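Local coordinates for protein FOKI restriction endonuclease (PDB 2FOK) that cleaves double-stranded DNA outside its recognition sequence as a type IIS restriction endonuclease that relies on metal ions, at residues 289-294 / 369-374; 8-13 / 159-164; 63-68 / 128-133; 307-312 / 337-342. One frame throughout, in Å; residues are numbered along the deposited sequence.

Contact 1. Residues 289-294 / 369-374; sequences KRVYWE and DHILQF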
# COMPACT_ATOMS: atom_id res chain seq x y z
N LYS A 289 15.44 11.89 12.08
CA LYS A 289 14.83 10.88 11.21
C LYS A 289 15.46 10.83 9.83
O LYS A 289 15.78 11.86 9.24
CB LYS A 289 13.33 11.13 11.08
CG LYS A 289 12.54 10.63 12.28
CD LYS A 289 11.05 10.86 12.10
CE LYS A 289 10.70 12.32 12.00
NZ LYS A 289 9.36 12.58 12.61
N ARG A 290 15.65 9.61 9.33
CA ARG A 290 16.24 9.35 8.03
C ARG A 290 15.17 9.22 6.95
O ARG A 290 14.24 8.41 7.08
CB ARG A 290 17.05 8.05 8.07
CG ARG A 290 18.48 8.20 8.58
CD ARG A 290 19.33 7.00 8.14
NE ARG A 290 20.47 6.76 9.03
CZ ARG A 290 21.68 6.38 8.63
NH1 ARG A 290 21.94 6.20 7.33
NH2 ARG A 290 22.65 6.18 9.51
N VAL A 291 15.31 10.01 5.89
CA VAL A 291 14.37 10.01 4.76
C VAL A 291 15.19 9.93 3.49
O VAL A 291 16.18 10.64 3.34
CB VAL A 291 13.52 11.31 4.71
CG1 VAL A 291 12.71 11.36 3.41
CG2 VAL A 291 12.60 11.41 5.93
N TYR A 292 14.78 9.07 2.57
CA TYR A 292 15.51 8.93 1.32
C TYR A 292 14.54 8.93 0.15
O TYR A 292 13.42 8.45 0.25
CB TYR A 292 16.33 7.62 1.31
CG TYR A 292 15.92 6.65 2.39
CD1 TYR A 292 16.43 6.75 3.69
CD2 TYR A 292 14.93 5.68 2.14
CE1 TYR A 292 15.96 5.93 4.71
CE2 TYR A 292 14.46 4.86 3.16
CZ TYR A 292 14.97 4.99 4.45
OH TYR A 292 14.49 4.19 5.46
N TRP A 293 15.00 9.52 -0.95
CA TRP A 293 14.28 9.64 -2.21
C TRP A 293 13.56 8.35 -2.60
O TRP A 293 12.47 8.39 -3.17
CB TRP A 293 15.30 10.03 -3.28
CG TRP A 293 14.75 10.32 -4.64
CD1 TRP A 293 14.15 11.48 -5.05
CD2 TRP A 293 14.82 9.47 -5.78
NE1 TRP A 293 13.85 11.40 -6.38
CE2 TRP A 293 14.25 10.18 -6.86
CE3 TRP A 293 15.31 8.17 -6.00
CZ2 TRP A 293 14.16 9.64 -8.15
CZ3 TRP A 293 15.22 7.63 -7.29
CH2 TRP A 293 14.65 8.37 -8.34
N GLU A 294 14.18 7.21 -2.30
CA GLU A 294 13.62 5.90 -2.64
C GLU A 294 12.45 5.46 -1.78
O GLU A 294 11.89 4.39 -2.01
CB GLU A 294 14.70 4.83 -2.56
CG GLU A 294 15.67 4.83 -3.72
CD GLU A 294 16.87 5.71 -3.46
OE1 GLU A 294 16.83 6.54 -2.52
OE2 GLU A 294 17.87 5.58 -4.20
N ASP A 369 10.19 19.42 12.81
CA ASP A 369 10.80 18.11 13.02
C ASP A 369 12.32 18.21 12.80
O ASP A 369 12.85 19.29 12.59
CB ASP A 369 10.17 17.17 11.98
CG ASP A 369 10.33 15.71 12.33
OD1 ASP A 369 11.33 15.33 12.99
OD2 ASP A 369 9.45 14.93 11.92
N HIS A 370 13.01 17.08 12.86
CA HIS A 370 14.44 17.06 12.60
C HIS A 370 14.76 15.94 11.61
O HIS A 370 14.84 14.77 11.99
CB HIS A 370 15.23 16.86 13.90
CG HIS A 370 16.70 17.13 13.76
ND1 HIS A 370 17.60 16.92 14.78
CD2 HIS A 370 17.43 17.53 12.69
CE1 HIS A 370 18.82 17.17 14.34
NE2 HIS A 370 18.75 17.55 13.08
N ILE A 371 14.94 16.31 10.35
CA ILE A 371 15.25 15.38 9.27
C ILE A 371 16.71 15.57 8.81
O ILE A 371 17.19 16.71 8.73
CB ILE A 371 14.31 15.63 8.04
CG1 ILE A 371 12.89 15.95 8.52
CG2 ILE A 371 14.31 14.43 7.10
CD1 ILE A 371 12.19 14.79 9.24
N LEU A 372 17.40 14.48 8.49
CA LEU A 372 18.78 14.58 8.02
C LEU A 372 18.87 14.83 6.52
O LEU A 372 17.86 14.82 5.81
CB LEU A 372 19.59 13.32 8.38
CG LEU A 372 19.93 13.16 9.85
CD1 LEU A 372 19.85 11.69 10.21
CD2 LEU A 372 21.34 13.73 10.15
N GLN A 373 20.10 15.02 6.04
CA GLN A 373 20.37 15.29 4.63
C GLN A 373 20.31 14.05 3.74
O GLN A 373 21.10 13.12 3.90
CB GLN A 373 21.75 15.95 4.48
CG GLN A 373 22.91 15.05 4.87
CD GLN A 373 24.27 15.63 4.48
OE1 GLN A 373 25.25 14.90 4.38
NE2 GLN A 373 24.32 16.94 4.27
N PHE A 374 19.37 14.05 2.81
CA PHE A 374 19.22 12.94 1.86
C PHE A 374 19.52 13.47 0.47
O PHE A 374 19.31 14.65 0.19
CB PHE A 374 17.79 12.39 1.90
CG PHE A 374 16.74 13.42 1.63
CD1 PHE A 374 16.36 14.33 2.62
CD2 PHE A 374 16.09 13.48 0.40
CE1 PHE A 374 15.36 15.27 2.39
CE2 PHE A 374 15.10 14.42 0.16
CZ PHE A 374 14.73 15.32 1.16

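Contact 2. Residues 8-13 / 159-164; sequences FGWVQN and YPPAIR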
# COMPACT_ATOMS: atom_id res chain seq x y z
N PHE A 8 13.34 1.75 -1.13
CA PHE A 8 13.64 1.44 0.28
C PHE A 8 12.65 2.08 1.23
O PHE A 8 11.77 2.84 0.83
CB PHE A 8 15.03 1.98 0.69
CG PHE A 8 16.16 1.52 -0.17
CD1 PHE A 8 16.49 0.17 -0.26
CD2 PHE A 8 16.93 2.45 -0.86
CE1 PHE A 8 17.58 -0.25 -1.02
CE2 PHE A 8 18.02 2.05 -1.62
CZ PHE A 8 18.35 0.70 -1.71
N GLY A 9 12.82 1.78 2.52
CA GLY A 9 11.99 2.36 3.56
C GLY A 9 10.73 1.59 3.89
O GLY A 9 9.99 1.97 4.79
N TRP A 10 10.50 0.49 3.17
CA TRP A 10 9.30 -0.31 3.36
C TRP A 10 9.53 -1.80 3.15
O TRP A 10 9.98 -2.24 2.09
CB TRP A 10 8.23 0.18 2.38
CG TRP A 10 8.02 1.67 2.40
CD1 TRP A 10 8.62 2.60 1.57
CD2 TRP A 10 7.18 2.41 3.28
NE1 TRP A 10 8.19 3.86 1.90
CE2 TRP A 10 7.31 3.78 2.94
CE3 TRP A 10 6.32 2.06 4.33
CZ2 TRP A 10 6.62 4.79 3.61
CZ3 TRP A 10 5.62 3.07 5.00
CH2 TRP A 10 5.78 4.42 4.64
N VAL A 11 9.20 -2.58 4.17
CA VAL A 11 9.37 -4.03 4.12
C VAL A 11 8.01 -4.68 4.33
O VAL A 11 7.24 -4.26 5.20
CB VAL A 11 10.39 -4.51 5.19
CG1 VAL A 11 11.23 -5.64 4.64
CG2 VAL A 11 11.30 -3.35 5.62
N GLN A 12 7.71 -5.71 3.55
CA GLN A 12 6.41 -6.40 3.62
C GLN A 12 6.39 -7.79 4.24
O GLN A 12 5.39 -8.21 4.82
CB GLN A 12 5.83 -6.53 2.21
CG GLN A 12 4.93 -5.40 1.75
CD GLN A 12 4.43 -5.63 0.33
OE1 GLN A 12 3.75 -4.78 -0.25
NE2 GLN A 12 4.78 -6.78 -0.24
N ASN A 13 7.49 -8.53 4.12
CA ASN A 13 7.49 -9.88 4.64
C ASN A 13 8.35 -10.12 5.88
O ASN A 13 9.43 -9.55 6.02
CB ASN A 13 7.86 -10.84 3.52
CG ASN A 13 6.71 -11.02 2.53
OD1 ASN A 13 5.60 -11.36 2.92
ND2 ASN A 13 6.98 -10.78 1.25
N TYR A 159 13.15 6.04 12.23
CA TYR A 159 12.35 5.47 11.14
C TYR A 159 10.94 6.09 11.19
O TYR A 159 10.12 5.74 12.03
CB TYR A 159 12.30 3.94 11.33
CG TYR A 159 11.61 3.19 10.22
CD1 TYR A 159 12.02 3.34 8.90
CD2 TYR A 159 10.50 2.39 10.48
CE1 TYR A 159 11.33 2.73 7.87
CE2 TYR A 159 9.81 1.77 9.45
CZ TYR A 159 10.23 1.95 8.15
OH TYR A 159 9.54 1.36 7.12
N PRO A 160 10.63 7.02 10.26
CA PRO A 160 9.32 7.67 10.26
C PRO A 160 8.07 6.80 10.38
O PRO A 160 7.26 7.02 11.28
CB PRO A 160 9.33 8.52 8.98
CG PRO A 160 10.77 8.73 8.67
CD PRO A 160 11.49 7.50 9.16
N PRO A 161 7.88 5.81 9.48
CA PRO A 161 6.70 4.95 9.58
C PRO A 161 6.40 4.42 10.98
O PRO A 161 5.23 4.33 11.37
CB PRO A 161 6.99 3.84 8.58
CG PRO A 161 7.77 4.55 7.52
CD PRO A 161 8.69 5.46 8.30
N ALA A 162 7.44 4.06 11.72
CA ALA A 162 7.29 3.55 13.08
C ALA A 162 6.75 4.70 13.93
O ALA A 162 5.84 4.52 14.72
CB ALA A 162 8.62 3.07 13.63
N ILE A 163 7.33 5.88 13.75
CA ILE A 163 6.86 7.04 14.49
C ILE A 163 5.40 7.31 14.13
O ILE A 163 4.60 7.68 14.98
CB ILE A 163 7.71 8.29 14.19
CG1 ILE A 163 9.13 8.08 14.72
CG2 ILE A 163 7.08 9.53 14.84
CD1 ILE A 163 9.19 7.53 16.14
N ARG A 164 5.05 7.10 12.86
CA ARG A 164 3.68 7.30 12.40
C ARG A 164 2.75 6.27 13.02
O ARG A 164 1.63 6.60 13.40
CB ARG A 164 3.58 7.18 10.88
CG ARG A 164 2.16 7.32 10.37
CD ARG A 164 1.50 8.59 10.92
NE ARG A 164 0.30 8.97 10.17
CZ ARG A 164 -0.42 10.07 10.40
NH1 ARG A 164 -0.06 10.92 11.35
NH2 ARG A 164 -1.50 10.32 9.68
O HOH W 1 8.05 -1.32 6.53

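Contact 3. Residues 63-68 / 128-133; sequences DLIYTY and SFVITD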
# COMPACT_ATOMS: atom_id res chain seq x y z
N ASP A 63 38.47 -2.17 3.76
CA ASP A 63 37.32 -1.29 3.91
C ASP A 63 36.23 -1.93 3.08
O ASP A 63 36.23 -1.84 1.85
CB ASP A 63 37.65 0.11 3.40
CG ASP A 63 38.70 0.80 4.26
OD1 ASP A 63 38.68 0.61 5.49
OD2 ASP A 63 39.55 1.53 3.70
N LEU A 64 35.29 -2.57 3.76
CA LEU A 64 34.21 -3.29 3.12
C LEU A 64 33.07 -2.46 2.56
O LEU A 64 32.46 -1.63 3.25
CB LEU A 64 33.65 -4.33 4.10
CG LEU A 64 34.61 -5.44 4.51
CD1 LEU A 64 34.11 -6.12 5.79
CD2 LEU A 64 34.74 -6.44 3.37
N ILE A 65 32.79 -2.70 1.29
CA ILE A 65 31.71 -2.03 0.59
C ILE A 65 31.19 -3.10 -0.36
O ILE A 65 31.97 -3.80 -1.01
CB ILE A 65 32.22 -0.78 -0.17
CG1 ILE A 65 31.11 -0.24 -1.09
CG2 ILE A 65 33.48 -1.13 -0.97
CD1 ILE A 65 31.10 1.28 -1.21
N TYR A 66 29.87 -3.27 -0.41
CA TYR A 66 29.26 -4.28 -1.28
C TYR A 66 28.22 -3.63 -2.19
O TYR A 66 27.49 -2.74 -1.76
CB TYR A 66 28.56 -5.38 -0.46
CG TYR A 66 29.41 -6.07 0.61
CD1 TYR A 66 30.63 -6.67 0.29
CD2 TYR A 66 28.98 -6.14 1.93
CE1 TYR A 66 31.39 -7.34 1.26
CE2 TYR A 66 29.73 -6.80 2.91
CZ TYR A 66 30.93 -7.40 2.57
OH TYR A 66 31.67 -8.03 3.54
N THR A 67 28.16 -4.06 -3.45
CA THR A 67 27.19 -3.51 -4.39
C THR A 67 25.89 -4.28 -4.21
O THR A 67 25.88 -5.37 -3.63
CB THR A 67 27.62 -3.69 -5.86
OG1 THR A 67 27.62 -5.07 -6.19
CG2 THR A 67 29.01 -3.12 -6.09
N TYR A 68 24.81 -3.71 -4.71
CA TYR A 68 23.50 -4.35 -4.60
C TYR A 68 23.57 -5.80 -5.07
O TYR A 68 23.14 -6.71 -4.36
CB TYR A 68 22.47 -3.60 -5.43
CG TYR A 68 21.08 -3.62 -4.84
CD1 TYR A 68 20.27 -4.76 -4.95
CD2 TYR A 68 20.56 -2.51 -4.18
CE1 TYR A 68 18.98 -4.79 -4.41
CE2 TYR A 68 19.28 -2.52 -3.63
CZ TYR A 68 18.49 -3.66 -3.75
OH TYR A 68 17.23 -3.68 -3.21
N SER A 128 25.98 0.87 -4.00
CA SER A 128 26.63 0.12 -2.92
C SER A 128 26.23 0.52 -1.51
O SER A 128 25.63 1.56 -1.29
CB SER A 128 28.15 0.25 -3.07
OG SER A 128 28.57 -0.21 -4.34
N PHE A 129 26.57 -0.34 -0.55
CA PHE A 129 26.28 -0.10 0.86
C PHE A 129 27.52 -0.32 1.73
O PHE A 129 28.46 -1.04 1.34
CB PHE A 129 25.20 -1.07 1.39
CG PHE A 129 23.92 -1.08 0.61
CD1 PHE A 129 23.87 -1.62 -0.67
CD2 PHE A 129 22.74 -0.62 1.18
CE1 PHE A 129 22.68 -1.71 -1.37
CE2 PHE A 129 21.53 -0.70 0.49
CZ PHE A 129 21.51 -1.25 -0.79
N VAL A 130 27.51 0.31 2.90
CA VAL A 130 28.56 0.16 3.90
C VAL A 130 27.84 0.22 5.25
O VAL A 130 26.73 0.71 5.35
CB VAL A 130 29.62 1.30 3.85
CG1 VAL A 130 30.39 1.24 2.53
CG2 VAL A 130 28.96 2.65 4.05
N ILE A 131 28.48 -0.31 6.29
CA ILE A 131 27.90 -0.30 7.62
C ILE A 131 27.99 1.13 8.15
O ILE A 131 28.74 1.94 7.60
CB ILE A 131 28.68 -1.28 8.53
CG1 ILE A 131 27.84 -1.66 9.74
CG2 ILE A 131 30.01 -0.67 8.95
CD1 ILE A 131 28.43 -2.81 10.58
N THR A 132 27.22 1.45 9.18
CA THR A 132 27.27 2.78 9.76
C THR A 132 27.78 2.74 11.19
O THR A 132 28.25 1.71 11.67
CB THR A 132 25.87 3.46 9.82
OG1 THR A 132 25.01 2.72 10.68
CG2 THR A 132 25.25 3.57 8.43
N ASP A 133 27.67 3.88 11.84
CA ASP A 133 28.08 4.06 13.23
C ASP A 133 27.27 3.15 14.16
O ASP A 133 27.82 2.36 14.92
CB ASP A 133 27.85 5.52 13.61
CG ASP A 133 26.59 6.09 12.97
OD1 ASP A 133 25.48 5.77 13.45
OD2 ASP A 133 26.71 6.84 11.97
O HOH W 2 31.02 -2.10 5.53

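Contact 4. Residues 307-312 / 337-342; sequences RTRRAL and FDEVIE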
# COMPACT_ATOMS: atom_id res chain seq x y z
N ARG A 307 8.88 10.82 -7.04
CA ARG A 307 9.82 10.81 -5.92
C ARG A 307 10.55 12.15 -5.81
O ARG A 307 10.77 12.67 -4.72
CB ARG A 307 10.83 9.68 -6.10
CG ARG A 307 10.47 8.35 -5.41
CD ARG A 307 11.25 7.19 -6.03
NE ARG A 307 10.78 5.89 -5.57
CZ ARG A 307 11.45 4.75 -5.72
NH1 ARG A 307 12.64 4.73 -6.32
NH2 ARG A 307 10.94 3.61 -5.24
N THR A 308 10.94 12.71 -6.95
CA THR A 308 11.64 13.99 -6.96
C THR A 308 10.73 15.11 -6.48
O THR A 308 11.11 15.90 -5.61
CB THR A 308 12.16 14.32 -8.37
OG1 THR A 308 12.86 13.19 -8.90
CG2 THR A 308 13.11 15.51 -8.32
N ARG A 309 9.53 15.17 -7.04
CA ARG A 309 8.55 16.19 -6.67
C ARG A 309 8.31 16.22 -5.16
O ARG A 309 8.31 17.28 -4.54
CB ARG A 309 7.23 15.91 -7.41
CG ARG A 309 6.28 17.10 -7.49
CD ARG A 309 4.86 16.61 -7.25
NE ARG A 309 4.22 16.13 -8.48
CZ ARG A 309 3.48 15.02 -8.58
NH1 ARG A 309 3.27 14.24 -7.54
NH2 ARG A 309 2.95 14.72 -9.76
N ARG A 310 8.10 15.05 -4.56
CA ARG A 310 7.89 15.00 -3.12
C ARG A 310 9.18 15.35 -2.37
O ARG A 310 9.14 15.93 -1.30
CB ARG A 310 7.38 13.62 -2.71
CG ARG A 310 5.89 13.44 -3.00
CD ARG A 310 5.45 11.97 -2.99
NE ARG A 310 4.07 11.84 -3.42
CZ ARG A 310 3.50 10.71 -3.79
NH1 ARG A 310 4.19 9.58 -3.80
NH2 ARG A 310 2.24 10.70 -4.21
N ALA A 311 10.33 15.01 -2.96
CA ALA A 311 11.63 15.29 -2.34
C ALA A 311 11.87 16.79 -2.26
O ALA A 311 12.32 17.31 -1.24
CB ALA A 311 12.75 14.63 -3.14
N LEU A 312 11.58 17.48 -3.36
CA LEU A 312 11.75 18.91 -3.44
C LEU A 312 10.76 19.68 -2.55
O LEU A 312 11.04 20.79 -2.13
CB LEU A 312 11.61 19.35 -4.90
CG LEU A 312 12.77 18.88 -5.76
CD1 LEU A 312 12.54 19.22 -7.21
CD2 LEU A 312 14.05 19.53 -5.22
N PHE A 337 9.20 22.54 -11.81
CA PHE A 337 8.14 21.58 -11.54
C PHE A 337 6.80 22.29 -11.45
O PHE A 337 6.40 22.76 -10.39
CB PHE A 337 8.42 20.82 -10.24
CG PHE A 337 9.20 19.54 -10.43
CD1 PHE A 337 10.57 19.57 -10.70
CD2 PHE A 337 8.57 18.30 -10.35
CE1 PHE A 337 11.29 18.39 -10.87
CE2 PHE A 337 9.28 17.12 -10.53
CZ PHE A 337 10.65 17.17 -10.79
N ASP A 338 6.13 22.39 -12.59
CA ASP A 338 4.83 23.04 -12.70
C ASP A 338 3.71 22.18 -12.13
O ASP A 338 3.12 21.36 -12.83
CB ASP A 338 4.52 23.34 -14.16
CG ASP A 338 4.18 24.79 -14.39
OD1 ASP A 338 3.31 25.31 -13.66
OD2 ASP A 338 4.79 25.40 -15.30
N GLU A 339 3.41 22.38 -10.85
CA GLU A 339 2.37 21.60 -10.18
C GLU A 339 1.14 22.42 -9.81
O GLU A 339 1.20 23.64 -9.71
CB GLU A 339 2.95 20.94 -8.93
CG GLU A 339 2.95 19.43 -8.96
CD GLU A 339 3.33 18.88 -10.32
OE1 GLU A 339 4.55 18.71 -10.58
OE2 GLU A 339 2.41 18.62 -11.13
N VAL A 340 0.03 21.73 -9.62
CA VAL A 340 -1.24 22.35 -9.24
C VAL A 340 -1.36 22.24 -7.72
O VAL A 340 -0.95 21.24 -7.14
CB VAL A 340 -2.42 21.64 -9.93
CG1 VAL A 340 -3.70 21.88 -9.16
CG2 VAL A 340 -2.55 22.12 -11.36
N ILE A 341 -1.93 23.26 -7.09
CA ILE A 341 -2.07 23.28 -5.62
C ILE A 341 -2.54 21.98 -4.95
O ILE A 341 -2.04 21.63 -3.88
CB ILE A 341 -3.02 24.43 -5.15
CG1 ILE A 341 -2.45 25.80 -5.55
CG2 ILE A 341 -3.20 24.38 -3.64
CD1 ILE A 341 -1.21 26.22 -4.79
N GLU A 342 -3.50 21.27 -5.55
CA GLU A 342 -3.99 20.05 -4.91
C GLU A 342 -3.11 18.81 -5.08
O GLU A 342 -3.29 17.82 -4.38
CB GLU A 342 -5.42 19.73 -5.37
CG GLU A 342 -5.75 20.20 -6.76
CD GLU A 342 -6.26 21.62 -6.78
OE1 GLU A 342 -7.31 21.89 -6.17
OE2 GLU A 342 -5.60 22.46 -7.41

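Contact 1. Residues 289-294 / 369-374
Lys289 gives up more surface than any other residue here, and it meets the segment 369-374 twice, once through its backbone and once through its ammonium group. Its N donates to His370 O (2.9 Å) and its O receives Leu372 N (3.2 Å). This is the pattern of a single parallel bridge opposite Ile371, formed between two loops whose directions differ by 41°. The Lys289 side chain is bent at chi3 (-63°) and again at chi4, which brings NZ to the Asp369 carboxylate, the two side chains crossing at about a right angle. There it forms a salt bridge with OD2, although the modelled separation is very short and the exact place of that oxygen is uncertain. On the way, Lys289 CE runs 4.0 Å from Ile371 CD1. Val291 points at the other segment, and its CG2 meets Ile371 CG2 at 3.7 Å, the two branched side chains crossing obliquely. Phe374 closes the far end, with CD2 4.3 Å from Trp293 N. Both Val291 and Phe374 also rest on Leu314 of helix 303-319. The polar end is shared, since Lys289 NZ donates to Gly355 O as well and Asp369 OD2 also accepts from Phe357 N. Without the Asp369 carboxylate, as with an alanine here, the ammonium would probably lose its countercharge and the Phe357 amide this acceptor. The chemistry thus divides along the contact, from a charge pair at one end to hydrocarbon at the other, and the nearby carboxylate is likely to offset the cost of burying the lysine.

Contact 2. Residues 8-13 / 159-164
Tyr159 reaches Gly9 with its hydroxyl leading: the carbonyl oxygen of Gly9 lies at the edge of the phenol ring, close to its plane, and accepts a hydrogen bond from OH. The modelled length of 2.5 Å is very short. With CG anti to the backbone N (chi1 -175°), the ring of Tyr159 extends from the N-cap of helix 160-169 toward the loop. The same hydroxyl accepts from a water at 3.1 Å from Tyr159 OH, and that water receives Val11 N at 2.9 Å, so the phenol is tied to the loop backbone at Gly9 directly and at Val11 through the water. Pro161 folds back over the tyrosine, its CD 3.7 Å above the centre of the Tyr159 ring. Another corner of the proline serves Trp10: Pro161 CG comes to 3.5 Å from Trp10 CH2, the two side chains crossing at about a right angle. The far end of the indole is fixed separately, NE1 donating to Met295 O. All four touching residues are buried. Helix 222-236 packs alongside through Ile230 on Pro161 and Tyr226 on Trp10, while Ala116 of helix 104-116 borders Tyr159; the contact therefore joins the N-terminal loop of the first recognition subdomain to the start of a helix in the second.

Contact 3. Residues 63-68 / 128-133
Tyr66 and Phe129 form an antiparallel hydrogen-bonded pair, with Phe129 N donating to Tyr66 O (2.8 Å) and Tyr66 N to Phe129 O (3.2 Å). A water prolongs the pairing where the strands part, donating to Leu64 O at 2.7 Å and accepting from Ile131 N. Thr67 and Ser128 make the neighbouring non-hydrogen-bonded pair, where Thr67 CG2 touches Ser128 OG, whose hydrogen bond goes to Ser126 O. Together with strand 120-123, which flanks 128-131 on its other edge, the segments make a small three-stranded antiparallel sheet, consistent with the wing of a winged-helix fold in this helix-turn-helix family member. Apolar contacts form two groups. In one, Ile65 lays CG1 3.6 Å from Ser128 CB and CD1 3.8 Å from Val130 CG1. In the other, Phe129, on the same face of the sheet as Tyr66, turns its ring edge to Tyr68, with CE1 3.6 Å from Tyr68 CD2. The planes of these two rings are inclined at 54° and their centroids are 5.7 Å apart. Past the sheet, Tyr68 OH bonds to Asp108 OD1 and Tyr66 OH to Val26 O.

Contact 4. Residues 307-312 / 337-342
Arg309 sends CG out anti to its own amide nitrogen (chi1 -161°) and then bends at chi2 and chi3 (-86°), a course that carries the aliphatic part past Phe337 and turns the guanidinium to Glu339. The bend of Glu339 at chi2 (40°) brings its side chain across the arginine at about a right angle. OE1 lies at the guanidinium edge, in its plane, and takes a weak hydrogen bond from Arg309 NE at 3.3 Å within a salt bridge, the two planar groups being steeply inclined to one another. Both charged groups have further partners: Arg309 NH1 pairs with Asp347 of helix 341-352, Glu339 OE1 accepts from Tyr305 OH, and Glu339 OE2 pairs with Lys387. The nearby arginine and Lys387 would probably favour the ionised form of Glu339. Phe337 makes the apolar part of the contact, reaching three side chains of helix 303-319. Its CZ is 3.9 Å from Thr308 CG2, its CD2 3.9 Å from Arg309 CG, and its CE1 4.0 Å from Leu312 CD1. The side chains of Thr308 and Leu312, one turn apart, each run at about a right angle to that of Phe337, and Leu332 of helix 325-334 adds to the same packing. Loss of the Phe337 ring to an alanine would probably open a gap between these helices and free the arginine's aliphatic part to shift, weakening its hold on Glu339. Joining helix 303-319 to the turn that precedes helix 341-352, the contact belongs to the three-helix core of the D3 domain, an arrangement consistent with its membership of the helix-turn-helix clan.

Overall arrangement
The centre of contact 2 is closest to the chain centre, about 12 Å away, and its touching residues are all buried; contact 4 is also buried, though farther from the chain centre, while contacts 1 and 3 are partly open, contact 3 lying farthest out. Contact 3 relies on paired strands, contact 1 on a lone backbone bridge with a charge pair, contact 2 on a tyrosine hydroxyl and proline packing, and contact 4 on an aromatic ring beside a salt bridge. Contacts 1 and 4 both bear on helix 303-319, at Leu314 and at Thr308 to Leu312, whereas contact 2 spans both recognition subdomains. Contact 1 touches all the others.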